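Local coordinates for protein diaminopropionate ammonia-lyase (Escherichia coli, PDB 4D9I) that uses pyridoxal 5'-phosphate to break down both the L and D forms of 2,3-diaminopropionate to pyruvate and ammonia, working as a homodimer, at residues 10-15 / 360-365. Numbering follows the deposited sequence.
Sequences IADNKF and MEKLAL
The carboxylate of Asp-12 takes the ammonium group of Lys-362 from one side of its plane: NZ meets OD2 at 2.8 Å from above the carboxylate plane, 53° out of it, in a salt bridge that is also a hydrogen bond. At the other oxygen, OD1, the amide of Gln-308 donates a hydrogen bond, so both oxygens are engaged. Lys-362 leaves the helix with CG anti to its backbone N (chi1 -179°), bends once at chi2 (67°) and then runs nearly straight out to the strand. A water accepts from NZ at 3.0 Å and from the backbone N of Asp-12 at 3.2 Å, tying lysine to strand a second time. The apolar part is built round Ile-10, against Leu-363 and the aliphatic stem of Lys-362. Its CG2 lies 3.8 Å from CG of Lys-362, the two side chains passing alongside one another, each heading the other way, while its CD1 reaches CD2 of Leu-363 at 3.7 Å. The helix closes in a Schellman motif: Ala-364 has positive phi, and N of Leu-365 bonds back to O of Met-360 at 2.8 Å. The C-terminal end of helix 356-363 thus packs against strand 8-12, an outermost strand, within this chain, of the larger sheet in this fold type II enzyme. Gln-308 of the adjoining strand 308-312 also bonds to O of Lys-362, and Leu-363 reaches inward to Ile-256 and to Val-350 of helix 338-352.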
loop_
_atom_site.group_PDB
_atom_site.type_symbol
_atom_site.label_atom_id
_atom_site.label_comp_id
_atom_site.label_asym_id
_atom_site.label_seq_id
_atom_site.Cartn_x
_atom_site.Cartn_y
_atom_site.Cartn_z
ATOM N N ILE B 10 26.956 3.400 -6.676
ATOM C CA ILE B 10 27.581 2.396 -5.815
ATOM C C ILE B 10 29.080 2.563 -5.856
ATOM O O ILE B 10 29.677 2.549 -6.943
ATOM C CB ILE B 10 27.262 0.952 -6.270
ATOM C CG1 ILE B 10 25.753 0.719 -6.339
ATOM C CG2 ILE B 10 27.928 -0.052 -5.331
ATOM C CD1 ILE B 10 25.339 -0.347 -7.340
ATOM N N ALA B 11 29.690 2.724 -4.681
ATOM C CA ALA B 11 31.141 2.795 -4.582
ATOM C C ALA B 11 31.637 1.684 -3.672
ATOM O O ALA B 11 31.196 1.573 -2.521
ATOM C CB ALA B 11 31.581 4.154 -4.061
ATOM N N ASP B 12 32.522 0.850 -4.221
ATOM C CA ASP B 12 33.268 -0.147 -3.442
ATOM C C ASP B 12 34.124 0.539 -2.396
ATOM O O ASP B 12 34.807 1.506 -2.715
ATOM C CB ASP B 12 34.217 -0.939 -4.342
ATOM C CG ASP B 12 33.499 -1.860 -5.281
ATOM O OD1 ASP B 12 32.435 -2.404 -4.936
ATOM O OD2 ASP B 12 34.007 -2.042 -6.392
ATOM N N ASN B 13 34.105 0.031 -1.167
ATOM C CA ASN B 13 34.936 0.596 -0.090
ATOM C C ASN B 13 36.399 0.213 -0.280
ATOM O O ASN B 13 36.813 -0.885 0.084
ATOM C CB ASN B 13 34.413 0.169 1.295
ATOM C CG ASN B 13 35.269 0.693 2.462
ATOM O OD1 ASN B 13 35.130 0.210 3.596
ATOM N ND2 ASN B 13 36.117 1.688 2.205
ATOM N N LYS B 14 37.178 1.131 -0.846
ATOM C CA LYS B 14 38.599 0.888 -1.115
ATOM C C LYS B 14 39.427 0.883 0.180
ATOM O O LYS B 14 40.615 0.597 0.176
ATOM C CB LYS B 14 39.127 1.925 -2.105
ATOM N N PHE B 15 38.767 1.166 1.298
ATOM C CA PHE B 15 39.435 1.307 2.573
ATOM C C PHE B 15 39.205 0.120 3.496
ATOM O O PHE B 15 39.789 0.044 4.574
ATOM C CB PHE B 15 39.098 2.687 3.173
ATOM C CG PHE B 15 39.678 3.809 2.349
ATOM C CD1 PHE B 15 38.952 4.374 1.300
ATOM C CD2 PHE B 15 40.996 4.210 2.536
ATOM C CE1 PHE B 15 39.517 5.358 0.494
ATOM C CE2 PHE B 15 41.568 5.199 1.736
ATOM C CZ PHE B 15 40.820 5.771 0.714
ATOM N N MET B 360 22.899 -5.649 -10.073
ATOM C CA MET B 360 22.853 -6.867 -9.257
ATOM C C MET B 360 24.226 -7.500 -9.141
ATOM O O MET B 360 24.622 -7.918 -8.057
ATOM C CB MET B 360 21.848 -7.869 -9.818
ATOM C CG MET B 360 20.418 -7.444 -9.539
ATOM S SD MET B 360 19.203 -8.641 -10.121
ATOM C CE MET B 360 19.106 -9.746 -8.714
ATOM N N GLU B 361 24.950 -7.548 -10.257
ATOM C CA GLU B 361 26.316 -8.065 -10.265
ATOM C C GLU B 361 27.240 -7.251 -9.370
ATOM O O GLU B 361 28.002 -7.821 -8.605
ATOM C CB GLU B 361 26.871 -8.098 -11.679
ATOM C CG GLU B 361 26.259 -9.185 -12.535
ATOM C CD GLU B 361 26.853 -9.249 -13.932
ATOM O OE1 GLU B 361 28.035 -8.878 -14.127
ATOM O OE2 GLU B 361 26.123 -9.685 -14.839
ATOM N N LYS B 362 27.164 -5.924 -9.481
ATOM C CA LYS B 362 27.948 -5.009 -8.653
ATOM C C LYS B 362 27.654 -5.272 -7.183
ATOM O O LYS B 362 28.575 -5.368 -6.370
ATOM C CB LYS B 362 27.653 -3.543 -9.021
ATOM C CG LYS B 362 28.428 -2.484 -8.239
ATOM C CD LYS B 362 29.921 -2.518 -8.557
ATOM C CE LYS B 362 30.602 -1.199 -8.213
ATOM N NZ LYS B 362 32.086 -1.303 -8.331
ATOM N N LEU B 363 26.376 -5.418 -6.853
ATOM C CA LEU B 363 25.950 -5.620 -5.471
ATOM C C LEU B 363 26.048 -7.072 -5.018
ATOM O O LEU B 363 25.789 -7.364 -3.857
ATOM C CB LEU B 363 24.522 -5.073 -5.239
ATOM C CG LEU B 363 24.316 -3.581 -5.527
ATOM C CD1 LEU B 363 22.834 -3.240 -5.679
ATOM C CD2 LEU B 363 24.994 -2.681 -4.492
ATOM N N ALA B 364 26.452 -7.967 -5.929
ATOM C CA ALA B 364 26.537 -9.408 -5.655
ATOM C C ALA B 364 25.194 -9.993 -5.203
ATOM O O ALA B 364 25.136 -10.964 -4.446
ATOM C CB ALA B 364 27.655 -9.721 -4.654
ATOM N N LEU B 365 24.112 -9.394 -5.679
ATOM C CA LEU B 365 22.790 -9.987 -5.512
ATOM C C LEU B 365 22.513 -11.034 -6.591
ATOM O O LEU B 365 22.668 -10.774 -7.786
ATOM C CB LEU B 365 21.711 -8.907 -5.531
ATOM C CG LEU B 365 21.921 -7.840 -4.441
ATOM C CD1 LEU B 365 21.023 -6.645 -4.725
ATOM C CD2 LEU B 365 21.655 -8.405 -3.055
HETATM O O HOH W 1 33.576 1.007 -7.198
#